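Local coordinates for protein nucleoside-diphosphate sugar epimerase (SulA family) (Corynebacterium glutamicum, PDB 3OH8) that probably acts as an NAD(P)-dependent nucleoside-diphosphate sugar epimerase of the SulA family, at residues 17-22 / 131-136; 25-30 / 163-168; 37-42 / 159-164. One frame throughout, in Å; residues are numbered along the deposited sequence.

Overall arrangement
From the N terminus the chain forms strand 3-9, then the short helices 13-21 and 25-29, and reaches edge strand 37-38 of a seven-stranded antiparallel sheet. Interaction 1 closes that domain on itself, bringing 17-22 against 131-136 of the long helix 119-139 that follows the last strand. Interactions 2 and 3 reach across to the Rossmann-type domain, where both use its helix 158-169. Interaction 3 nests within interaction 2, apart from the shared L163 and T164, and interaction 1 crosses both. A salt bridge from D132 to R28 couples interactions 1 and 2, while P38 rests on helix 25-29, linking interactions 2 and 3.

Interaction 1: 17-22 / 131-136; sequences WDWHTR and EDLKFL
W19 extends its indole from helix 13-21 to the flank of helix 119-139, where D132, L133 and L136 receive it. The two helices belong to the N-terminal helix-grip domain, and their local axes, 12.1 Å apart, run at 103° to each other, so the long side chain has to bridge the gap. With CG anti to the backbone N (chi1 -176°), the ring points its pyrrole end into this gap. L133 meets it obliquely, CD2 lying 3.6 Å from W19 CD1, while L136 CD1 comes to the ring edge 4.0 Å from the same carbon. D132 also approaches the edge: its OD2 is 3.6 Å from W19 CZ2, with carboxylate and ring planes turned 68° apart. A water lying in the indole plane completes the link, accepting from W19 NE1 at 3.0 Å and donating to D132 OD2 at 2.7 Å. OD2 also forms a salt bridge with R28, and OD1 one with R428. The buried indole N-H is thus satisfied through solvent rather than by the carboxylate directly, and the two arginines probably stabilise D132 as an anion within this buried junction.

Interaction 2: 25-30 / 163-168; sequences AVARLT and LTAQLQ
R28 of helix 25-29 lays its guanidinium against Q166 of helix 158-169, the first helix of the Rossmann-type domain, which follows strand 149-153. The helix carrying R28 belongs to the N-terminal helix-grip domain, so the contact lies between two domains. The helices meet closely, their local axes 8.7 Å apart with 126° between their directions, and small residues allow this: A27 CB sits 4.0 Å from A165 CB. R28 passes beside that alanine pair, its CD 3.8 Å from A165 CB, and then bends over Q166. Bends at chi2 and chi3 fold the chain back and present a flat face to Q166. CB of Q166 lies 3.8 Å from the guanidinium plane, over its centre, and the extended glutamine chain carries its amide on over NH2 on that same face, the guanidinium and amide planes being only 12° apart. The two groups stack without a hydrogen bond between them; several of their polar atoms have partners in other segments. NE of R28 is held by D132, and D343 is a long, weak ion partner of NH2. Q166 OE1 accepts from T346 OG1, while Q166 NE2 donates to D347 OD1, and these two bonds should fix the rotation of the amide. At the stack itself, R28 NH2 comes to 3.7 Å from Q166 CD.

Interaction 3: 37-42 / 159-164; sequences NPITQA and VGRALT
Strand 37-38 and the coil after it pass the beginning of helix 158-169 at a distance, the nearest CA atoms, those of N37 and R161, being 11.0 Å apart. The strand is an outermost one of the seven-stranded antiparallel sheet of the helix-grip domain. Its neighbour in the sheet is strand 49-53, to which N37 and I39 are tied by backbone hydrogen bonds with S53 and I51. The helix follows the first strand of the Rossmann-type domain, and G160 is the last glycine of a TGxxGxxG sequence, the kind of motif that in this family usually shapes a dinucleotide site.

A single long side chain spans the gap. R161 leaves the helix with CG anti to the backbone N (chi1 -159°) and stays extended as far as NE, delivering the guanidinium to the strand by its NH2 end. P38 O lies at the guanidinium edge, close to its plane, 3.0 Å from R161 NH2. N37 CB, 4.2 Å from R161 NH2, and I39 CG2, 4.3 Å from it, lie obliquely on opposite sides of the guanidinium plane. R161 is exposed, and this is a surface bridge between domains rather than a packed core. The ring of P38 faces other company, resting on V26 and A27 of helix 25-29 and on F52.

Just before R161, G160 O accepts twice from T164, one turn further along the helix, whose N and OG1 arrive from opposite faces of the carbonyl plane, OG1 at 2.9 Å from G160 O.

Interaction 1: 17-22 / 131-136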
ATOM      1  N   TRP A  17      10.604  -1.945 -16.526  1.00 17.52           N
ATOM      2  CA  TRP A  17      10.605  -0.583 -17.047  1.00 14.98           C
ATOM      3  C   TRP A  17       9.179  -0.079 -17.195  1.00 20.46           C
ATOM      4  O   TRP A  17       8.819   1.022 -16.740  1.00 18.36           O
ATOM      5  CB  TRP A  17      11.294  -0.552 -18.411  1.00 18.32           C
ATOM      6  CG  TRP A  17      11.179   0.778 -19.068  1.00 19.01           C
ATOM      7  CD1 TRP A  17      10.238   1.168 -19.978  1.00 20.82           C
ATOM      8  CD2 TRP A  17      12.021   1.911 -18.841  1.00 20.51           C
ATOM      9  NE1 TRP A  17      10.452   2.480 -20.342  1.00 22.49           N
ATOM     10  CE2 TRP A  17      11.541   2.956 -19.656  1.00 22.50           C
ATOM     11  CE3 TRP A  17      13.133   2.144 -18.024  1.00 20.21           C
ATOM     12  CZ2 TRP A  17      12.138   4.214 -19.681  1.00 22.74           C
ATOM     13  CZ3 TRP A  17      13.730   3.397 -18.054  1.00 21.21           C
ATOM     14  CH2 TRP A  17      13.233   4.414 -18.881  1.00 20.18           C
ATOM     15  N   ASP A  18       8.368  -0.903 -17.844  1.00 22.11           N
ATOM     16  CA  ASP A  18       6.977  -0.579 -18.101  1.00 24.63           C
ATOM     17  C   ASP A  18       6.265  -0.146 -16.825  1.00 22.27           C
ATOM     18  O   ASP A  18       5.509   0.824 -16.813  1.00 23.45           O
ATOM     19  CB  ASP A  18       6.284  -1.820 -18.634  1.00 36.17           C
ATOM     20  CG  ASP A  18       5.379  -1.517 -19.779  1.00 47.22           C
ATOM     21  OD1 ASP A  18       5.837  -1.707 -20.928  1.00 45.78           O
ATOM     22  OD2 ASP A  18       4.226  -1.090 -19.525  1.00 44.50           O
ATOM     23  N   TRP A  19       6.508  -0.886 -15.750  1.00 17.79           N
ATOM     24  CA  TRP A  19       5.854  -0.617 -14.461  1.00 17.92           C
ATOM     25  C   TRP A  19       6.146   0.808 -13.970  1.00 17.47           C
ATOM     26  O   TRP A  19       5.262   1.496 -13.425  1.00 17.07           O
ATOM     27  CB  TRP A  19       6.315  -1.670 -13.447  1.00 18.07           C
ATOM     28  CG  TRP A  19       5.663  -1.595 -12.082  1.00 15.75           C
ATOM     29  CD1 TRP A  19       4.602  -2.328 -11.630  1.00 12.64           C
ATOM     30  CD2 TRP A  19       6.065  -0.752 -10.997  1.00 16.54           C
ATOM     31  NE1 TRP A  19       4.312  -1.984 -10.322  1.00 11.49           N
ATOM     32  CE2 TRP A  19       5.195  -1.022  -9.917  1.00 18.06           C
ATOM     33  CE3 TRP A  19       7.068   0.214 -10.841  1.00 16.90           C
ATOM     34  CZ2 TRP A  19       5.311  -0.361  -8.691  1.00 16.51           C
ATOM     35  CZ3 TRP A  19       7.180   0.866  -9.630  1.00 17.32           C
ATOM     36  CH2 TRP A  19       6.305   0.577  -8.567  1.00 15.87           C
ATOM     37  N   HIS A  20       7.386   1.252 -14.166  1.00 15.31           N
ATOM     38  CA  HIS A  20       7.813   2.592 -13.747  1.00 17.57           C
ATOM     39  C   HIS A  20       7.187   3.717 -14.579  1.00 18.10           C
ATOM     40  O   HIS A  20       7.095   4.858 -14.114  1.00 18.12           O
ATOM     41  CB  HIS A  20       9.345   2.720 -13.796  1.00 18.92           C
ATOM     42  CG  HIS A  20      10.053   1.964 -12.719  1.00 15.52           C
ATOM     43  ND1 HIS A  20      10.271   0.601 -12.784  1.00 15.41           N
ATOM     44  CD2 HIS A  20      10.613   2.377 -11.554  1.00 13.29           C
ATOM     45  CE1 HIS A  20      10.921   0.211 -11.704  1.00 14.89           C
ATOM     46  NE2 HIS A  20      11.126   1.271 -10.933  1.00 16.47           N
ATOM     47  N   THR A  21       6.743   3.404 -15.793  1.00 17.93           N
ATOM     48  CA  THR A  21       6.106   4.406 -16.646  1.00 16.88           C
ATOM     49  C   THR A  21       4.639   4.672 -16.292  1.00 21.20           C
ATOM     50  O   THR A  21       4.068   5.654 -16.750  1.00 20.25           O
ATOM     51  CB  THR A  21       6.144   3.997 -18.131  1.00 18.24           C
ATOM     52  OG1 THR A  21       5.205   2.936 -18.354  1.00 20.75           O
ATOM     53  CG2 THR A  21       7.551   3.534 -18.535  1.00 13.30           C
ATOM     54  N   ARG A  22       4.021   3.810 -15.485  1.00 20.17           N
ATOM     55  CA  ARG A  22       2.586   3.932 -15.219  1.00 17.18           C
ATOM     56  C   ARG A  22       2.240   4.907 -14.097  1.00 18.79           C
ATOM     57  O   ARG A  22       3.047   5.157 -13.205  1.00 19.99           O
ATOM     58  CB  ARG A  22       1.980   2.568 -14.896  1.00 23.81           C
ATOM     59  CG  ARG A  22       2.299   1.503 -15.928  1.00 32.23           C
ATOM     60  CD  ARG A  22       1.279   0.392 -15.907  1.00 38.42           C
ATOM     61  NE  ARG A  22       1.515  -0.572 -16.977  1.00 41.67           N
ATOM     62  CZ  ARG A  22       1.970  -1.806 -16.785  1.00 48.57           C
ATOM     63  NH1 ARG A  22       2.235  -2.244 -15.557  1.00 47.49           N
ATOM     64  NH2 ARG A  22       2.154  -2.608 -17.825  1.00 52.28           N
ATOM     65  N   GLU A 131       8.084  -6.779  -4.213  1.00 17.71           N
ATOM     66  CA  GLU A 131       6.853  -7.358  -3.683  1.00 14.88           C
ATOM     67  C   GLU A 131       5.663  -7.011  -4.567  1.00 13.94           C
ATOM     68  O   GLU A 131       4.804  -7.854  -4.812  1.00 12.81           O
ATOM     69  CB  GLU A 131       6.614  -6.952  -2.231  1.00 14.12           C
ATOM     70  CG  GLU A 131       7.692  -7.467  -1.297  1.00 17.85           C
ATOM     71  CD  GLU A 131       7.789  -8.994  -1.283  1.00 30.48           C
ATOM     72  OE1 GLU A 131       6.755  -9.667  -1.495  1.00 26.33           O
ATOM     73  OE2 GLU A 131       8.901  -9.521  -1.054  1.00 36.66           O
ATOM     74  N   ASP A 132       5.630  -5.780  -5.066  1.00 12.52           N
ATOM     75  CA  ASP A 132       4.554  -5.367  -5.974  1.00 11.08           C
ATOM     76  C   ASP A 132       4.490  -6.224  -7.229  1.00 16.07           C
ATOM     77  O   ASP A 132       3.417  -6.655  -7.644  1.00 16.01           O
ATOM     78  CB  ASP A 132       4.724  -3.904  -6.381  1.00 10.92           C
ATOM     79  CG  ASP A 132       3.928  -2.965  -5.495  1.00 16.40           C
ATOM     80  OD1 ASP A 132       3.635  -3.355  -4.344  1.00 15.94           O
ATOM     81  OD2 ASP A 132       3.600  -1.851  -5.947  1.00 16.14           O
ATOM     82  N   LEU A 133       5.641  -6.437  -7.855  1.00 12.80           N
ATOM     83  CA  LEU A 133       5.693  -7.225  -9.074  1.00 15.74           C
ATOM     84  C   LEU A 133       5.352  -8.692  -8.803  1.00 11.68           C
ATOM     85  O   LEU A 133       4.638  -9.315  -9.576  1.00 15.34           O
ATOM     86  CB  LEU A 133       7.072  -7.094  -9.726  1.00 12.34           C
ATOM     87  CG  LEU A 133       7.354  -5.711 -10.339  1.00 17.29           C
ATOM     88  CD1 LEU A 133       8.814  -5.615 -10.738  1.00 17.50           C
ATOM     89  CD2 LEU A 133       6.440  -5.425 -11.549  1.00 13.79           C
ATOM     90  N   LYS A 134       5.861  -9.247  -7.709  1.00 11.31           N
ATOM     91  CA  LYS A 134       5.494 -10.624  -7.344  1.00 11.73           C
ATOM     92  C   LYS A 134       3.992 -10.750  -7.133  1.00 17.56           C
ATOM     93  O   LYS A 134       3.366 -11.724  -7.579  1.00 16.10           O
ATOM     94  CB  LYS A 134       6.257 -11.097  -6.113  1.00 14.68           C
ATOM     95  CG  LYS A 134       7.704 -11.490  -6.417  1.00 17.53           C
ATOM     96  CD  LYS A 134       8.438 -11.974  -5.166  1.00 23.67           C
ATOM     97  CE  LYS A 134       9.831 -12.495  -5.543  1.00 28.38           C
ATOM     98  NZ  LYS A 134      10.710 -12.732  -4.360  1.00 28.63           N
ATOM     99  N   PHE A 135       3.410  -9.762  -6.454  1.00 16.39           N
ATOM    100  CA  PHE A 135       1.975  -9.780  -6.225  1.00 17.73           C
ATOM    101  C   PHE A 135       1.226  -9.783  -7.547  1.00 17.06           C
ATOM    102  O   PHE A 135       0.275 -10.545  -7.726  1.00 17.15           O
ATOM    103  CB  PHE A 135       1.482  -8.567  -5.417  1.00 15.12           C
ATOM    104  CG  PHE A 135      -0.025  -8.424  -5.455  1.00 16.34           C
ATOM    105  CD1 PHE A 135      -0.825  -9.252  -4.679  1.00 14.00           C
ATOM    106  CD2 PHE A 135      -0.634  -7.539  -6.322  1.00 19.07           C
ATOM    107  CE1 PHE A 135      -2.208  -9.169  -4.739  1.00 18.27           C
ATOM    108  CE2 PHE A 135      -2.017  -7.447  -6.390  1.00 16.96           C
ATOM    109  CZ  PHE A 135      -2.806  -8.264  -5.593  1.00 18.07           C
ATOM    110  N   LEU A 136       1.619  -8.896  -8.458  1.00 10.85           N
ATOM    111  CA  LEU A 136       0.938  -8.840  -9.755  1.00 14.12           C
ATOM    112  C   LEU A 136       1.055 -10.179 -10.483  1.00 15.26           C
ATOM    113  O   LEU A 136       0.125 -10.606 -11.161  1.00 20.19           O
ATOM    114  CB  LEU A 136       1.494  -7.707 -10.620  1.00 14.52           C
ATOM    115  CG  LEU A 136       1.227  -6.288 -10.086  1.00 18.07           C
ATOM    116  CD1 LEU A 136       2.098  -5.298 -10.838  1.00 15.50           C
ATOM    117  CD2 LEU A 136      -0.249  -5.913 -10.202  1.00 15.06           C
TER
HETATM  118  O   HOH W   1       2.232  -2.437  -8.251  1.00 16.21           O

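Interaction 2: 25-30 / 163-168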
ATOM      1  N   ALA A  25       3.211   4.677  -9.983  1.00 13.52           N
ATOM      2  CA  ALA A  25       4.535   4.106  -9.678  1.00 12.50           C
ATOM      3  C   ALA A  25       5.337   4.923  -8.672  1.00 13.58           C
ATOM      4  O   ALA A  25       5.973   4.371  -7.762  1.00 14.08           O
ATOM      5  CB  ALA A  25       5.361   3.880 -10.977  1.00 18.06           C
ATOM      6  N   VAL A  26       5.318   6.244  -8.833  1.00 11.86           N
ATOM      7  CA  VAL A  26       6.027   7.113  -7.901  1.00 15.15           C
ATOM      8  C   VAL A  26       5.449   6.976  -6.498  1.00 16.03           C
ATOM      9  O   VAL A  26       6.196   6.855  -5.518  1.00 14.65           O
ATOM     10  CB  VAL A  26       6.011   8.597  -8.336  1.00 17.87           C
ATOM     11  CG1 VAL A  26       6.656   9.456  -7.265  1.00 18.78           C
ATOM     12  CG2 VAL A  26       6.730   8.767  -9.684  1.00 22.28           C
ATOM     13  N   ALA A  27       4.121   6.962  -6.399  1.00 16.47           N
ATOM     14  CA  ALA A  27       3.475   6.808  -5.092  1.00 17.82           C
ATOM     15  C   ALA A  27       3.862   5.488  -4.407  1.00 19.48           C
ATOM     16  O   ALA A  27       4.162   5.462  -3.210  1.00 19.19           O
ATOM     17  CB  ALA A  27       1.950   6.929  -5.225  1.00 15.50           C
ATOM     18  N   ARG A  28       3.866   4.397  -5.169  1.00 16.15           N
ATOM     19  CA  ARG A  28       4.203   3.080  -4.608  1.00 15.86           C
ATOM     20  C   ARG A  28       5.599   3.058  -3.990  1.00 15.51           C
ATOM     21  O   ARG A  28       5.795   2.486  -2.921  1.00 14.95           O
ATOM     22  CB  ARG A  28       4.071   1.961  -5.661  1.00 19.10           C
ATOM     23  CG  ARG A  28       2.671   1.764  -6.259  1.00 17.17           C
ATOM     24  CD  ARG A  28       1.640   1.376  -5.198  1.00 15.94           C
ATOM     25  NE  ARG A  28       1.876   0.034  -4.675  1.00 16.64           N
ATOM     26  CZ  ARG A  28       1.215  -0.505  -3.651  1.00 17.41           C
ATOM     27  NH1 ARG A  28       0.268   0.194  -3.026  1.00 18.14           N
ATOM     28  NH2 ARG A  28       1.495  -1.749  -3.253  1.00 14.36           N
ATOM     29  N   LEU A  29       6.575   3.688  -4.643  1.00 14.21           N
ATOM     30  CA  LEU A  29       7.958   3.623  -4.154  1.00 18.22           C
ATOM     31  C   LEU A  29       8.365   4.757  -3.196  1.00 17.54           C
ATOM     32  O   LEU A  29       9.487   4.775  -2.684  1.00 21.67           O
ATOM     33  CB  LEU A  29       8.946   3.540  -5.336  1.00 14.92           C
ATOM     34  CG  LEU A  29       8.696   2.396  -6.313  1.00 15.74           C
ATOM     35  CD1 LEU A  29       9.892   2.249  -7.296  1.00 17.80           C
ATOM     36  CD2 LEU A  29       8.434   1.086  -5.555  1.00 16.09           C
ATOM     37  N   THR A  30       7.462   5.699  -2.952  1.00 14.23           N
ATOM     38  CA  THR A  30       7.733   6.762  -1.987  1.00 18.30           C
ATOM     39  C   THR A  30       7.687   6.178  -0.571  1.00 18.91           C
ATOM     40  O   THR A  30       6.694   5.579  -0.182  1.00 21.62           O
ATOM     41  CB  THR A  30       6.710   7.925  -2.106  1.00 21.37           C
ATOM     42  OG1 THR A  30       6.828   8.537  -3.395  1.00 23.58           O
ATOM     43  CG2 THR A  30       6.970   8.987  -1.040  1.00 22.82           C
ATOM     44  N   LEU A 163      -4.306   1.698  -2.686  1.00 16.59           N
ATOM     45  CA  LEU A 163      -4.987   0.793  -3.600  1.00 15.17           C
ATOM     46  C   LEU A 163      -5.092   1.389  -5.011  1.00 15.54           C
ATOM     47  O   LEU A 163      -4.846   0.703  -5.998  1.00 14.23           O
ATOM     48  CB  LEU A 163      -6.386   0.441  -3.077  1.00 10.67           C
ATOM     49  CG  LEU A 163      -7.235  -0.435  -4.000  1.00 13.80           C
ATOM     50  CD1 LEU A 163      -6.535  -1.767  -4.279  1.00 11.96           C
ATOM     51  CD2 LEU A 163      -8.635  -0.662  -3.392  1.00  9.89           C
ATOM     52  N   THR A 164      -5.466   2.664  -5.093  1.00 15.11           N
ATOM     53  CA  THR A 164      -5.571   3.357  -6.368  1.00 14.09           C
ATOM     54  C   THR A 164      -4.250   3.309  -7.142  1.00 18.36           C
ATOM     55  O   THR A 164      -4.222   2.965  -8.330  1.00 15.11           O
ATOM     56  CB  THR A 164      -6.028   4.832  -6.166  1.00 16.83           C
ATOM     57  OG1 THR A 164      -7.388   4.861  -5.695  1.00 15.35           O
ATOM     58  CG2 THR A 164      -5.936   5.608  -7.469  1.00 13.23           C
ATOM     59  N   ALA A 165      -3.159   3.640  -6.461  1.00 14.96           N
ATOM     60  CA  ALA A 165      -1.838   3.581  -7.074  1.00 14.49           C
ATOM     61  C   ALA A 165      -1.477   2.175  -7.525  1.00 16.39           C
ATOM     62  O   ALA A 165      -0.847   2.011  -8.561  1.00 15.50           O
ATOM     63  CB  ALA A 165      -0.775   4.105  -6.126  1.00 14.20           C
ATOM     64  N   GLN A 166      -1.841   1.165  -6.739  1.00 10.74           N
ATOM     65  CA  GLN A 166      -1.498  -0.210  -7.091  1.00 15.30           C
ATOM     66  C   GLN A 166      -2.255  -0.645  -8.343  1.00 14.06           C
ATOM     67  O   GLN A 166      -1.672  -1.207  -9.259  1.00 15.88           O
ATOM     68  CB  GLN A 166      -1.819  -1.158  -5.926  1.00 16.86           C
ATOM     69  CG  GLN A 166      -1.135  -2.518  -6.012  1.00 16.32           C
ATOM     70  CD  GLN A 166      -1.463  -3.380  -4.796  1.00 19.71           C
ATOM     71  OE1 GLN A 166      -2.169  -2.937  -3.889  1.00 15.82           O
ATOM     72  NE2 GLN A 166      -0.963  -4.612  -4.780  1.00 16.14           N
ATOM     73  N   LEU A 167      -3.562  -0.391  -8.366  1.00  8.62           N
ATOM     74  CA  LEU A 167      -4.395  -0.672  -9.541  1.00 13.77           C
ATOM     75  C   LEU A 167      -3.819  -0.027 -10.801  1.00 15.90           C
ATOM     76  O   LEU A 167      -3.713  -0.656 -11.860  1.00 15.21           O
ATOM     77  CB  LEU A 167      -5.803  -0.124  -9.331  1.00 13.48           C
ATOM     78  CG  LEU A 167      -6.975  -1.044  -8.973  1.00 22.43           C
ATOM     79  CD1 LEU A 167      -6.580  -2.471  -8.714  1.00 21.07           C
ATOM     80  CD2 LEU A 167      -7.764  -0.469  -7.810  1.00 11.71           C
ATOM     81  N   GLN A 168      -3.481   1.250 -10.697  1.00 15.08           N
ATOM     82  CA  GLN A 168      -2.896   1.935 -11.838  1.00 17.15           C
ATOM     83  C   GLN A 168      -1.573   1.304 -12.271  1.00 16.88           C
ATOM     84  O   GLN A 168      -1.332   1.143 -13.465  1.00 18.95           O
ATOM     85  CB  GLN A 168      -2.752   3.427 -11.560  1.00 17.11           C
ATOM     86  CG  GLN A 168      -4.107   4.104 -11.379  1.00 16.50           C
ATOM     87  CD  GLN A 168      -3.991   5.508 -10.821  1.00 19.54           C
ATOM     88  OE1 GLN A 168      -3.075   5.810 -10.060  1.00 19.69           O
ATOM     89  NE2 GLN A 168      -4.929   6.369 -11.192  1.00 22.33           N
TER

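Interaction 3: 37-42 / 159-164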
ATOM      1  N   ASN A  37       5.070  13.344  -0.163  1.00 33.18           N
ATOM      2  CA  ASN A  37       3.999  12.707  -0.914  1.00 38.69           C
ATOM      3  C   ASN A  37       3.757  13.360  -2.259  1.00 38.80           C
ATOM      4  O   ASN A  37       3.493  14.558  -2.337  1.00 35.95           O
ATOM      5  CB  ASN A  37       2.714  12.639  -0.094  1.00 44.31           C
ATOM      6  CG  ASN A  37       2.838  11.699   1.089  1.00 48.98           C
ATOM      7  OD1 ASN A  37       2.893  12.137   2.239  1.00 52.16           O
ATOM      8  ND2 ASN A  37       2.915  10.397   0.809  1.00 44.73           N
ATOM      9  N   PRO A  38       3.860  12.561  -3.327  1.00 34.69           N
ATOM     10  CA  PRO A  38       3.667  13.054  -4.691  1.00 31.58           C
ATOM     11  C   PRO A  38       2.234  13.537  -4.840  1.00 33.80           C
ATOM     12  O   PRO A  38       1.292  12.793  -4.544  1.00 34.57           O
ATOM     13  CB  PRO A  38       3.909  11.811  -5.550  1.00 34.42           C
ATOM     14  CG  PRO A  38       3.559  10.654  -4.637  1.00 36.66           C
ATOM     15  CD  PRO A  38       4.006  11.094  -3.275  1.00 35.54           C
ATOM     16  N   ILE A  39       2.063  14.790  -5.248  1.00 28.44           N
ATOM     17  CA  ILE A  39       0.719  15.307  -5.439  1.00 31.86           C
ATOM     18  C   ILE A  39       0.357  15.434  -6.917  1.00 31.59           C
ATOM     19  O   ILE A  39      -0.811  15.590  -7.261  1.00 33.25           O
ATOM     20  CB  ILE A  39       0.482  16.620  -4.654  1.00 39.06           C
ATOM     21  CG1 ILE A  39       1.577  17.646  -4.946  1.00 40.52           C
ATOM     22  CG2 ILE A  39       0.444  16.336  -3.158  1.00 39.24           C
ATOM     23  CD1 ILE A  39       1.441  18.916  -4.111  1.00 45.09           C
ATOM     24  N   THR A  40       1.352  15.338  -7.791  1.00 28.88           N
ATOM     25  CA  THR A  40       1.081  15.297  -9.222  1.00 28.76           C
ATOM     26  C   THR A  40       1.730  14.084  -9.897  1.00 33.30           C
ATOM     27  O   THR A  40       2.587  13.420  -9.320  1.00 29.18           O
ATOM     28  CB  THR A  40       1.546  16.585  -9.937  1.00 28.73           C
ATOM     29  OG1 THR A  40       2.966  16.565 -10.100  1.00 31.30           O
ATOM     30  CG2 THR A  40       1.152  17.807  -9.150  1.00 28.48           C
ATOM     31  N   GLN A  41       1.316  13.818 -11.130  1.00 40.86           N
ATOM     32  CA  GLN A  41       1.854  12.719 -11.925  1.00 43.09           C
ATOM     33  C   GLN A  41       2.584  13.206 -13.179  1.00 37.70           C
ATOM     34  O   GLN A  41       1.955  13.692 -14.125  1.00 34.74           O
ATOM     35  CB  GLN A  41       0.716  11.777 -12.334  1.00 46.86           C
ATOM     36  CG  GLN A  41       1.159  10.583 -13.171  1.00 47.45           C
ATOM     37  CD  GLN A  41       1.928   9.558 -12.361  1.00 44.50           C
ATOM     38  OE1 GLN A  41       3.095   9.293 -12.636  1.00 48.23           O
ATOM     39  NE2 GLN A  41       1.274   8.978 -11.352  1.00 34.91           N
ATOM     40  N   ALA A  42       3.908  13.070 -13.193  1.00 39.26           N
ATOM     41  CA  ALA A  42       4.681  13.360 -14.396  1.00 35.98           C
ATOM     42  C   ALA A  42       4.306  12.383 -15.499  1.00 43.89           C
ATOM     43  O   ALA A  42       4.301  11.171 -15.297  1.00 48.15           O
ATOM     44  CB  ALA A  42       6.171  13.298 -14.114  1.00 37.09           C
ATOM     45  N   VAL A 159      -5.883   3.909   2.814  1.00 12.39           N
ATOM     46  CA  VAL A 159      -5.935   2.657   2.086  1.00 17.83           C
ATOM     47  C   VAL A 159      -6.306   2.910   0.627  1.00 18.03           C
ATOM     48  O   VAL A 159      -5.718   2.325  -0.293  1.00 18.73           O
ATOM     49  CB  VAL A 159      -6.938   1.697   2.767  1.00 22.75           C
ATOM     50  CG1 VAL A 159      -7.136   0.432   1.932  1.00 21.13           C
ATOM     51  CG2 VAL A 159      -6.448   1.359   4.171  1.00 19.15           C
ATOM     52  N   GLY A 160      -7.267   3.807   0.418  1.00 16.08           N
ATOM     53  CA  GLY A 160      -7.738   4.120  -0.917  1.00 15.49           C
ATOM     54  C   GLY A 160      -6.634   4.636  -1.826  1.00 16.93           C
ATOM     55  O   GLY A 160      -6.572   4.282  -2.991  1.00 18.27           O
ATOM     56  N   ARG A 161      -5.771   5.491  -1.295  1.00 16.33           N
ATOM     57  CA  ARG A 161      -4.724   6.089  -2.098  1.00 15.93           C
ATOM     58  C   ARG A 161      -3.705   5.018  -2.479  1.00 13.67           C
ATOM     59  O   ARG A 161      -3.215   4.993  -3.603  1.00 12.46           O
ATOM     60  CB  ARG A 161      -4.060   7.239  -1.334  1.00 22.56           C
ATOM     61  CG  ARG A 161      -3.337   8.242  -2.183  1.00 37.97           C
ATOM     62  CD  ARG A 161      -2.970   9.481  -1.370  1.00 48.89           C
ATOM     63  NE  ARG A 161      -2.113  10.394  -2.131  1.00 62.20           N
ATOM     64  CZ  ARG A 161      -1.513  11.470  -1.622  1.00 68.13           C
ATOM     65  NH1 ARG A 161      -1.670  11.783  -0.341  1.00 67.76           N
ATOM     66  NH2 ARG A 161      -0.752  12.235  -2.396  1.00 69.03           N
ATOM     67  N   ALA A 162      -3.395   4.124  -1.550  1.00 12.37           N
ATOM     68  CA  ALA A 162      -2.456   3.046  -1.867  1.00 15.15           C
ATOM     69  C   ALA A 162      -3.042   2.056  -2.879  1.00 14.63           C
ATOM     70  O   ALA A 162      -2.360   1.622  -3.829  1.00 13.54           O
ATOM     71  CB  ALA A 162      -2.012   2.347  -0.609  1.00 17.23           C
ATOM     72  N   LEU A 163      -4.306   1.698  -2.686  1.00 16.59           N
ATOM     73  CA  LEU A 163      -4.987   0.793  -3.600  1.00 15.17           C
ATOM     74  C   LEU A 163      -5.092   1.389  -5.011  1.00 15.54           C
ATOM     75  O   LEU A 163      -4.846   0.703  -5.998  1.00 14.23           O
ATOM     76  CB  LEU A 163      -6.386   0.441  -3.077  1.00 10.67           C
ATOM     77  CG  LEU A 163      -7.235  -0.435  -4.000  1.00 13.80           C
ATOM     78  CD1 LEU A 163      -6.535  -1.767  -4.279  1.00 11.96           C
ATOM     79  CD2 LEU A 163      -8.635  -0.662  -3.392  1.00  9.89           C
ATOM     80  N   THR A 164      -5.466   2.664  -5.093  1.00 15.11           N
ATOM     81  CA  THR A 164      -5.571   3.357  -6.368  1.00 14.09           C
ATOM     82  C   THR A 164      -4.250   3.309  -7.142  1.00 18.36           C
ATOM     83  O   THR A 164      -4.222   2.965  -8.330  1.00 15.11           O
ATOM     84  CB  THR A 164      -6.028   4.832  -6.166  1.00 16.83           C
ATOM     85  OG1 THR A 164      -7.388   4.861  -5.695  1.00 15.35           O
ATOM     86  CG2 THR A 164      -5.936   5.608  -7.469  1.00 13.23           C
TER